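Local structure of putative Nitroreductase (Desulfovibrio desulfuricans subsp. desulfuricans str. G20, 3E39) at residues Gly118-Gly123 and Ala148-His153; Arg32-Ala37 and Gln106-Ala111; Ile39-Gly44 and Gly102-Asn107. The protein binds flavin mononucleotide and, as a dimeric member of the nitroreductase family, probably acts as an FMN-dependent oxidoreductase. All coordinates share one frame; numbering follows the deposited sequence.

Contact 1 of 3, residues Gly118-Gly123 and Ala148-His153; sequences GAVWLG and AIAAGH. With FMN (flavin mononucleotide), chain E.
Leu122 lays its CD1 methyl over Ala150, 4.0 Å from the Ala150 CB, while Leu122 CB rests beside that of Ala148. The two strands pair antiparallel in the central sheet of the nitroreductase fold, a ladder showing how a strand at the sheet's border can carry a cofactor. Gly118, Val120 and Leu122 form the hydrogen-bonded pairs, each giving and receiving one bond. The rung from Leu122 N to Ala148 O is short, 2.7 Å, and that from Ala148 N to Leu122 O nearly straight (172° at the hydrogen). On the face of Leu122, Val120 CG1 meets Ala150 CB at 3.9 Å, and Ile74 of helix 72-77 packs over both; Val120 CG2 turns to the flavin. The other face is floored by Ala119, whose backbone bonds to Ile18 beyond and whose CB lies 3.9 Å from Ile149 CG2, and backs onto helix 94-114. From this face Trp121, with CG anti to its backbone N (chi1 -178°), lays one face of its indole against the dimethylbenzene end of FMN, C8M standing 3.5 Å above the ring centre. Where the strand ends, Gly123 N gives a hydrogen bond to flavin O4 at 3.3 Å, bent to 140°, while staying 2.9 Å from N5.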
loop_
_atom_site.group_PDB
_atom_site.type_symbol
_atom_site.label_atom_id
_atom_site.label_comp_id
_atom_site.label_asym_id
_atom_site.label_seq_id
_atom_site.Cartn_x
_atom_site.Cartn_y
_atom_site.Cartn_z
ATOM N N GLY A 118 4.543 -12.006 -12.846
ATOM C CA GLY A 118 3.191 -12.187 -12.324
ATOM C C GLY A 118 3.328 -12.451 -10.829
ATOM O O GLY A 118 4.238 -13.151 -10.397
ATOM N N ALA A 119 2.455 -11.851 -10.041
ATOM C CA ALA A 119 2.461 -12.034 -8.581
ATOM C C ALA A 119 1.080 -11.978 -7.978
ATOM O O ALA A 119 0.155 -11.410 -8.561
ATOM C CB ALA A 119 3.363 -10.985 -7.897
ATOM N N VAL A 120 0.962 -12.567 -6.792
ATOM C CA VAL A 120 -0.266 -12.514 -6.023
ATOM C C VAL A 120 0.016 -12.368 -4.507
ATOM O O VAL A 120 0.916 -13.028 -3.935
ATOM C CB VAL A 120 -1.225 -13.715 -6.317
ATOM C CG1 VAL A 120 -0.528 -15.088 -6.032
ATOM C CG2 VAL A 120 -2.528 -13.561 -5.523
ATOM N N TRP A 121 -0.741 -11.452 -3.902
ATOM C CA TRP A 121 -0.718 -11.171 -2.472
ATOM C C TRP A 121 -1.476 -12.305 -1.819
ATOM O O TRP A 121 -2.632 -12.513 -2.128
ATOM C CB TRP A 121 -1.478 -9.874 -2.239
ATOM C CG TRP A 121 -1.552 -9.347 -0.845
ATOM C CD1 TRP A 121 -1.614 -10.042 0.329
ATOM C CD2 TRP A 121 -1.669 -7.971 -0.505
ATOM N NE1 TRP A 121 -1.736 -9.172 1.389
ATOM C CE2 TRP A 121 -1.760 -7.889 0.899
ATOM C CE3 TRP A 121 -1.699 -6.791 -1.257
ATOM C CZ2 TRP A 121 -1.877 -6.668 1.573
ATOM C CZ3 TRP A 121 -1.807 -5.573 -0.575
ATOM C CH2 TRP A 121 -1.893 -5.526 0.811
ATOM N N LEU A 122 -0.834 -13.053 -0.931
ATOM C CA LEU A 122 -1.504 -14.134 -0.227
ATOM C C LEU A 122 -1.656 -13.741 1.239
ATOM O O LEU A 122 -0.661 -13.492 1.910
ATOM C CB LEU A 122 -0.719 -15.437 -0.343
ATOM C CG LEU A 122 -0.576 -16.039 -1.738
ATOM C CD1 LEU A 122 0.280 -17.318 -1.692
ATOM C CD2 LEU A 122 -1.907 -16.329 -2.344
ATOM N N GLY A 123 -2.905 -13.632 1.700
ATOM C CA GLY A 123 -3.228 -13.262 3.086
ATOM C C GLY A 123 -3.945 -14.336 3.890
ATOM O O GLY A 123 -3.899 -14.345 5.100
ATOM N N ALA A 148 2.228 -13.089 2.264
ATOM C CA ALA A 148 3.203 -13.798 1.435
ATOM C C ALA A 148 2.925 -13.341 0.009
ATOM O O ALA A 148 1.787 -13.253 -0.369
ATOM C CB ALA A 148 3.038 -15.321 1.523
ATOM N N ILE A 149 3.952 -13.047 -0.772
ATOM C CA ILE A 149 3.778 -12.694 -2.169
ATOM C C ILE A 149 4.376 -13.845 -2.946
ATOM O O ILE A 149 5.573 -14.149 -2.777
ATOM C CB ILE A 149 4.525 -11.430 -2.601
ATOM C CG1 ILE A 149 4.138 -10.253 -1.732
ATOM C CG2 ILE A 149 4.195 -11.092 -4.072
ATOM C CD1 ILE A 149 4.786 -8.981 -2.155
ATOM N N ALA A 150 3.535 -14.499 -3.744
ATOM C CA ALA A 150 3.960 -15.585 -4.621
ATOM C C ALA A 150 4.205 -14.958 -5.973
ATOM O O ALA A 150 3.396 -14.134 -6.402
ATOM C CB ALA A 150 2.850 -16.667 -4.733
ATOM N N ALA A 151 5.286 -15.343 -6.645
ATOM C CA ALA A 151 5.652 -14.737 -7.917
ATOM C C ALA A 151 6.319 -15.688 -8.913
ATOM O O ALA A 151 6.870 -16.717 -8.552
ATOM C CB ALA A 151 6.574 -13.496 -7.680
ATOM N N GLY A 152 6.293 -15.281 -10.173
ATOM C CA GLY A 152 6.938 -16.023 -11.263
ATOM C C GLY A 152 6.655 -15.341 -12.587
ATOM O O GLY A 152 5.981 -14.303 -12.635
ATOM N N HIS A 153 7.234 -15.861 -13.652
ATOM C CA HIS A 153 6.913 -15.346 -14.971
ATOM C C HIS A 153 5.481 -15.825 -15.229
ATOM O O HIS A 153 5.114 -16.969 -14.931
ATOM C CB HIS A 153 7.939 -15.784 -16.019
ATOM C CG HIS A 153 9.298 -15.205 -15.797
ATOM N ND1 HIS A 153 9.707 -14.016 -16.367
ATOM C CD2 HIS A 153 10.324 -15.622 -15.018
ATOM C CE1 HIS A 153 10.941 -13.752 -15.982
ATOM N NE2 HIS A 153 11.338 -14.707 -15.157
HETATM N N1 FMN E . -5.604 -14.021 -3.539
HETATM C C2 FMN E . -5.567 -15.390 -3.369
HETATM O O2 FMN E . -5.665 -16.150 -4.319
HETATM N N3 FMN E . -5.379 -15.931 -2.116
HETATM C C4 FMN E . -5.243 -15.159 -0.984
HETATM O O4 FMN E . -4.867 -15.693 0.074
HETATM C C4A FMN E . -5.291 -13.769 -1.132
HETATM N N5 FMN E . -5.150 -12.978 -0.017
HETATM C C5A FMN E . -5.168 -11.586 -0.139
HETATM C C6 FMN E . -5.050 -10.801 1.013
HETATM C C7 FMN E . -5.054 -9.406 0.917
HETATM C C7M FMN E . -5.104 -8.574 2.171
HETATM C C8 FMN E . -5.206 -8.806 -0.349
HETATM C C8M FMN E . -5.185 -7.303 -0.485
HETATM C C9 FMN E . -5.354 -9.601 -1.489
HETATM C C9A FMN E . -5.335 -11.010 -1.398
HETATM N N10 FMN E . -5.482 -11.833 -2.548
HETATM C C10 FMN E . -5.458 -13.214 -2.413
HETATM C "C1'" FMN E . -5.690 -11.260 -3.898
HETATM C "C2'" FMN E . -7.110 -10.720 -4.090
HETATM O "O2'" FMN E . -8.022 -11.787 -4.278
HETATM C "C3'" FMN E . -7.129 -9.796 -5.297
HETATM O "O3'" FMN E . -6.251 -8.720 -5.054
HETATM C "C4'" FMN E . -8.516 -9.222 -5.582
HETATM O "O4'" FMN E . -9.393 -10.273 -5.917
HETATM C "C5'" FMN E . -8.493 -8.238 -6.727
HETATM O "O5'" FMN E . -7.797 -8.770 -7.840
HETATM P P FMN E . -6.546 -8.079 -8.563
HETATM O O1P FMN E . -5.375 -8.177 -7.597
HETATM O O2P FMN E . -6.302 -8.813 -9.870
HETATM O O3P FMN E . -6.942 -6.643 -8.779
#

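Contact 2 of 3, residues Arg32-Ala37 and Gln106-Ala111; sequences RLILEA and QNMLLA
The carboxamide of Asn107 is the flat group at this helix crossing: its ND2 end points at Ala37 O, 3.0 Å away, and its OD1 end accepts a hydrogen bond from Gln106 NE2 of the second subunit. The ND2 bond is not ideal. Ala37 O lies 20° out of the amide plane, and the donor sits above the carbonyl plane rather than on a lone pair. Partners at both ends fix the amide's rotation, so that a buried polar side chain ties its helix to a neighbour and to the other chain. Beside it the helices come close because alanines face each other, Ala37 CB meeting Ala111 CB at 3.6 Å. Ile34 closes over selenomethionine Met108 at about a right angle: with CG1 beside the backbone N (chi1 -70°), CG2 is left anti to that N and touches Met108 CB at 3.7 Å. The selenium end of Met108, modelled in two conformers, reaches toward Leu35 and is less certain. Short side chains let the axes approach to 8.0 Å at 145°. This is close, roughly antiparallel helix packing, joining helix 28-39 to the long helix 94-114, which lies at the dimer interface of the nitroreductase fold.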
loop_
_atom_site.group_PDB
_atom_site.type_symbol
_atom_site.label_atom_id
_atom_site.label_comp_id
_atom_site.label_asym_id
_atom_site.label_seq_id
_atom_site.Cartn_x
_atom_site.Cartn_y
_atom_site.Cartn_z
ATOM N N ARG A 32 15.844 -8.868 -5.892
ATOM C CA ARG A 32 16.457 -7.708 -5.232
ATOM C C ARG A 32 15.691 -6.418 -5.542
ATOM O O ARG A 32 15.401 -5.620 -4.630
ATOM C CB ARG A 32 17.932 -7.555 -5.646
ATOM C CG ARG A 32 18.666 -6.585 -4.734
ATOM C CD ARG A 32 20.062 -6.245 -5.261
ATOM N NE ARG A 32 19.986 -5.438 -6.480
ATOM C CZ ARG A 32 19.765 -4.119 -6.507
ATOM N NH1 ARG A 32 19.587 -3.430 -5.388
ATOM N NH2 ARG A 32 19.715 -3.484 -7.676
ATOM N N LEU A 33 15.369 -6.194 -6.813
ATOM C CA LEU A 33 14.616 -5.001 -7.209
ATOM C C LEU A 33 13.229 -4.959 -6.546
ATOM O O LEU A 33 12.768 -3.875 -6.138
ATOM C CB LEU A 33 14.469 -4.880 -8.718
ATOM C CG LEU A 33 15.774 -4.593 -9.448
ATOM C CD1 LEU A 33 15.570 -4.736 -10.944
ATOM C CD2 LEU A 33 16.316 -3.180 -9.066
ATOM N N ILE A 34 12.587 -6.128 -6.426
ATOM C CA ILE A 34 11.282 -6.210 -5.786
ATOM C C ILE A 34 11.414 -5.840 -4.299
ATOM O O ILE A 34 10.659 -5.034 -3.764
ATOM C CB ILE A 34 10.627 -7.588 -5.986
ATOM C CG1 ILE A 34 10.209 -7.768 -7.457
ATOM C CG2 ILE A 34 9.386 -7.727 -5.110
ATOM C CD1 ILE A 34 9.886 -9.228 -7.863
ATOM N N LEU A 35 12.402 -6.412 -3.638
ATOM C CA LEU A 35 12.613 -6.136 -2.217
ATOM C C LEU A 35 12.943 -4.647 -2.001
ATOM O O LEU A 35 12.442 -4.037 -1.058
ATOM C CB LEU A 35 13.722 -7.022 -1.665
ATOM C CG LEU A 35 13.414 -8.512 -1.502
ATOM C CD1 LEU A 35 14.737 -9.233 -1.171
ATOM C CD2 LEU A 35 12.389 -8.743 -0.451
ATOM N N GLU A 36 13.758 -4.071 -2.890
ATOM C CA GLU A 36 14.114 -2.620 -2.804
ATOM C C GLU A 36 12.876 -1.737 -2.897
ATOM O O GLU A 36 12.784 -0.700 -2.227
ATOM C CB GLU A 36 15.110 -2.227 -3.916
ATOM C CG GLU A 36 16.555 -2.665 -3.635
ATOM C CD GLU A 36 17.192 -1.907 -2.498
ATOM O OE1 GLU A 36 16.858 -0.718 -2.281
ATOM O OE2 GLU A 36 18.062 -2.483 -1.825
ATOM N N ALA A 37 11.929 -2.137 -3.743
ATOM C CA ALA A 37 10.631 -1.430 -3.851
ATOM C C ALA A 37 9.915 -1.512 -2.498
ATOM O O ALA A 37 9.364 -0.534 -1.989
ATOM C CB ALA A 37 9.763 -2.047 -4.948
ATOM N N GLN A 106 2.175 -3.570 -1.728
ATOM C CA GLN A 106 1.734 -2.954 -2.951
ATOM C C GLN A 106 2.899 -2.522 -3.839
ATOM O O GLN A 106 2.867 -2.777 -5.028
ATOM C CB GLN A 106 0.803 -1.756 -2.669
ATOM C CG GLN A 106 0.171 -1.158 -3.933
ATOM C CD GLN A 106 -0.747 -2.123 -4.718
ATOM O OE1 GLN A 106 -1.173 -3.177 -4.225
ATOM N NE2 GLN A 106 -1.115 -1.705 -5.929
ATOM N N ASN A 107 3.933 -1.904 -3.254
ATOM C CA ASN A 107 5.126 -1.545 -4.008
ATOM C C ASN A 107 5.763 -2.765 -4.660
ATOM O O ASN A 107 6.184 -2.702 -5.801
ATOM C CB ASN A 107 6.180 -0.896 -3.110
ATOM C CG ASN A 107 6.027 0.592 -2.976
ATOM O OD1 ASN A 107 5.120 1.212 -3.561
ATOM N ND2 ASN A 107 6.939 1.188 -2.211
HETATM N N MSE A 108 5.837 -3.860 -3.915
HETATM C CA MSE A 108 6.412 -5.094 -4.427
HETATM C C MSE A 108 5.594 -5.703 -5.567
HETATM O O MSE A 108 6.157 -6.187 -6.539
HETATM C CB MSE A 108 6.680 -6.072 -3.287
HETATM C CG MSE A 108 7.834 -5.581 -2.417
HETATM SE SE MSE A 108 8.487 -6.838 -1.158
HETATM C CE MSE A 108 6.898 -6.735 0.075
ATOM N N LEU A 109 4.261 -5.630 -5.479
ATOM C CA LEU A 109 3.371 -6.123 -6.540
ATOM C C LEU A 109 3.531 -5.256 -7.810
ATOM O O LEU A 109 3.542 -5.777 -8.931
ATOM C CB LEU A 109 1.909 -6.105 -6.077
ATOM C CG LEU A 109 1.484 -7.066 -4.970
ATOM C CD1 LEU A 109 -0.018 -6.856 -4.685
ATOM C CD2 LEU A 109 1.876 -8.517 -5.328
ATOM N N LEU A 110 3.636 -3.929 -7.628
ATOM C CA LEU A 110 3.857 -3.008 -8.742
ATOM C C LEU A 110 5.253 -3.258 -9.362
ATOM O O LEU A 110 5.424 -3.277 -10.584
ATOM C CB LEU A 110 3.707 -1.554 -8.293
ATOM C CG LEU A 110 2.271 -1.143 -7.927
ATOM C CD1 LEU A 110 2.207 0.269 -7.309
ATOM C CD2 LEU A 110 1.347 -1.233 -9.173
ATOM N N ALA A 111 6.240 -3.472 -8.503
ATOM C CA ALA A 111 7.592 -3.763 -8.956
ATOM C C ALA A 111 7.628 -5.062 -9.753
ATOM O O ALA A 111 8.253 -5.112 -10.829
ATOM C CB ALA A 111 8.576 -3.811 -7.796
#

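Contact 3 of 3, residues Ile39-Gly44 and Gly102-Asn107; sequences IWAPSG and GAAVQN. With FMN (flavin mononucleotide), chain G.
This is a small, buried loop-on-helix contact, largely apolar, made where the chain leaves helix 28-39 and runs along helix 94-114 toward a flavin site. Ala41 carries it. Its CB presses onto the helix backbone, 3.5 Å from Ala104 CA, which is tighter than ordinary van der Waals contact between carbons. The methyls of Ala103 and Ala104 complete the seat, with Ala41 CB 4.2 Å from Ala103 CB and 4.0 Å from Ala104 CB, and the ring of Pro42 follows, brushing Ala103 through its CD. At the other end of the contact, a water accepts from Asn107 ND2 at 3.2 Å and lies 2.7 Å from Trp40 O, giving that amide nitrogen a second partner besides Ala37 O. Asn107 ND2 also packs 3.3 Å from Ala41 CA; Ala41 N lies near it too, but both are donors and they form no bond. Beyond Ala41 the loop borders the cofactor: Pro42 CB comes 3.1 Å from O3' of the FMN, and Gly44 N is 3.4 Å from ring carbon C8. The hydrogen bonds of Ser17, Arg19 and Glu124 of the second subunit hold the same FMN, so the loop completes a pocket shared between chains, as is usual in dimeric nitroreductases. Arg15 of the second subunit hydrogen-bonds to Trp40 O, and Arg13 of that subunit makes a cation-pi contact with the indole. Within the chain, Ala104 also touches Cys50 on strand 50-56, while Val105 packs against Ala147 and Ile149 of strand 143-152.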
loop_
_atom_site.group_PDB
_atom_site.type_symbol
_atom_site.label_atom_id
_atom_site.label_comp_id
_atom_site.label_asym_id
_atom_site.label_seq_id
_atom_site.Cartn_x
_atom_site.Cartn_y
_atom_site.Cartn_z
ATOM N N ILE A 39 11.201 -1.949 0.671
ATOM C CA ILE A 39 11.792 -1.190 1.768
ATOM C C ILE A 39 11.596 0.316 1.598
ATOM O O ILE A 39 11.628 1.068 2.591
ATOM C CB ILE A 39 13.274 -1.528 2.013
ATOM C CG1 ILE A 39 14.168 -0.998 0.914
ATOM C CG2 ILE A 39 13.484 -3.055 2.211
ATOM C CD1 ILE A 39 15.677 -1.134 1.296
ATOM N N TRP A 40 11.361 0.761 0.362
ATOM C CA TRP A 40 11.128 2.180 0.054
ATOM C C TRP A 40 9.663 2.635 0.194
ATOM O O TRP A 40 9.354 3.815 0.006
ATOM C CB TRP A 40 11.781 2.605 -1.268
ATOM C CG TRP A 40 13.252 2.854 -1.037
ATOM C CD1 TRP A 40 14.265 1.952 -1.176
ATOM C CD2 TRP A 40 13.845 4.035 -0.480
ATOM N NE1 TRP A 40 15.449 2.516 -0.803
ATOM C CE2 TRP A 40 15.222 3.794 -0.364
ATOM C CE3 TRP A 40 13.352 5.279 -0.109
ATOM C CZ2 TRP A 40 16.101 4.745 0.126
ATOM C CZ3 TRP A 40 14.200 6.212 0.384
ATOM C CH2 TRP A 40 15.580 5.949 0.502
ATOM N N ALA A 41 8.774 1.719 0.548
ATOM C CA ALA A 41 7.432 2.126 0.951
ATOM C C ALA A 41 7.582 2.994 2.207
ATOM O O ALA A 41 8.539 2.832 2.984
ATOM C CB ALA A 41 6.558 0.901 1.261
ATOM N N PRO A 42 6.655 3.926 2.426
ATOM C CA PRO A 42 6.712 4.769 3.629
ATOM C C PRO A 42 6.280 4.022 4.908
ATOM O O PRO A 42 5.646 2.973 4.856
ATOM C CB PRO A 42 5.713 5.879 3.301
ATOM C CG PRO A 42 4.697 5.184 2.420
ATOM C CD PRO A 42 5.514 4.273 1.558
ATOM N N SER A 43 6.663 4.566 6.057
ATOM C CA SER A 43 6.250 4.053 7.340
ATOM C C SER A 43 6.150 5.228 8.292
ATOM O O SER A 43 6.853 6.244 8.147
ATOM C CB SER A 43 7.237 3.002 7.870
ATOM O OG SER A 43 8.508 3.549 8.176
ATOM N N GLY A 44 5.276 5.109 9.278
ATOM C CA GLY A 44 5.183 6.136 10.311
ATOM C C GLY A 44 6.543 6.300 11.008
ATOM O O GLY A 44 7.265 5.326 11.274
ATOM N N GLY A 102 1.010 -3.028 4.126
ATOM C CA GLY A 102 0.192 -2.998 2.901
ATOM C C GLY A 102 0.857 -2.168 1.802
ATOM O O GLY A 102 0.892 -2.571 0.605
ATOM N N ALA A 103 1.429 -1.033 2.201
ATOM C CA ALA A 103 2.106 -0.144 1.231
ATOM C C ALA A 103 3.365 -0.822 0.691
ATOM O O ALA A 103 3.679 -0.714 -0.512
ATOM C CB ALA A 103 2.416 1.197 1.851
ATOM N N ALA A 104 4.085 -1.542 1.557
ATOM C CA ALA A 104 5.264 -2.307 1.141
ATOM C C ALA A 104 4.875 -3.431 0.178
ATOM O O ALA A 104 5.494 -3.602 -0.863
ATOM C CB ALA A 104 5.978 -2.893 2.352
ATOM N N VAL A 105 3.835 -4.194 0.522
ATOM C CA VAL A 105 3.352 -5.273 -0.360
ATOM C C VAL A 105 2.944 -4.663 -1.727
ATOM O O VAL A 105 3.328 -5.157 -2.761
ATOM C CB VAL A 105 2.232 -6.127 0.271
ATOM C CG1 VAL A 105 1.651 -7.117 -0.742
ATOM C CG2 VAL A 105 2.674 -6.888 1.556
ATOM N N GLN A 106 2.175 -3.570 -1.728
ATOM C CA GLN A 106 1.734 -2.954 -2.951
ATOM C C GLN A 106 2.899 -2.522 -3.839
ATOM O O GLN A 106 2.867 -2.777 -5.028
ATOM C CB GLN A 106 0.803 -1.756 -2.669
ATOM C CG GLN A 106 0.171 -1.158 -3.933
ATOM C CD GLN A 106 -0.747 -2.123 -4.718
ATOM O OE1 GLN A 106 -1.173 -3.177 -4.225
ATOM N NE2 GLN A 106 -1.115 -1.705 -5.929
ATOM N N ASN A 107 3.933 -1.904 -3.254
ATOM C CA ASN A 107 5.126 -1.545 -4.008
ATOM C C ASN A 107 5.763 -2.765 -4.660
ATOM O O ASN A 107 6.184 -2.702 -5.801
ATOM C CB ASN A 107 6.180 -0.896 -3.110
ATOM C CG ASN A 107 6.027 0.592 -2.976
ATOM O OD1 ASN A 107 5.120 1.212 -3.561
ATOM N ND2 ASN A 107 6.939 1.188 -2.211
HETATM N N1 FMN G . 4.303 12.467 7.889
HETATM C C2 FMN G . 3.900 13.599 8.556
HETATM O O2 FMN G . 4.468 14.635 8.308
HETATM N N3 FMN G . 2.859 13.592 9.458
HETATM C C4 FMN G . 2.160 12.449 9.738
HETATM O O4 FMN G . 1.066 12.542 10.296
HETATM C C4A FMN G . 2.548 11.290 9.095
HETATM N N5 FMN G . 1.879 10.127 9.347
HETATM C C5A FMN G . 2.243 8.980 8.674
HETATM C C6 FMN G . 1.560 7.819 8.972
HETATM C C7 FMN G . 1.884 6.637 8.306
HETATM C C7M FMN G . 1.188 5.348 8.653
HETATM C C8 FMN G . 2.905 6.603 7.360
HETATM C C8M FMN G . 3.105 5.388 6.468
HETATM C C9 FMN G . 3.607 7.761 7.093
HETATM C C9A FMN G . 3.295 8.967 7.755
HETATM N N10 FMN G . 3.974 10.171 7.489
HETATM C C10 FMN G . 3.605 11.302 8.152
HETATM C "C1'" FMN G . 5.075 10.265 6.472
HETATM C "C2'" FMN G . 6.346 9.593 7.003
HETATM O "O2'" FMN G . 6.946 10.404 7.990
HETATM C "C3'" FMN G . 7.276 9.271 5.840
HETATM O "O3'" FMN G . 6.717 8.338 4.970
HETATM C "C4'" FMN G . 8.645 8.754 6.308
HETATM O "O4'" FMN G . 9.301 9.757 7.072
HETATM C "C5'" FMN G . 9.543 8.420 5.133
HETATM O "O5'" FMN G . 9.676 9.536 4.257
HETATM P P FMN G . 9.303 9.397 2.718
HETATM O O1P FMN G . 9.829 10.621 2.007
HETATM O O2P FMN G . 7.791 9.267 2.654
HETATM O O3P FMN G . 9.942 8.166 2.146
HETATM O O HOH W 1 7.760 4.253 -2.140
#

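Overall arrangement
Helix 94-114 joins all three contacts. Contacts 2 and 3, with centres about 9 Å apart, use overlapping turns of it, sharing Gln106 and Asn107. Contact 1 leans on the same helix: its centre lies about 11 Å from that of contact 2, where Ile149 CD1 touches Met108 CB at 3.7 Å, and about 16 Å from that of contact 3, where Trp121 CE3 meets Val105 CG1 at 3.4 Å. The strand end of contact 1 borders one FMN, whereas the loop of contact 3 borders the other; one subunit thus contributes different elements to two flavin sites, while contact 2 packs helix 28-39 onto helix 94-114, with the Asn107 side chain about 9 Å from a bound FMN.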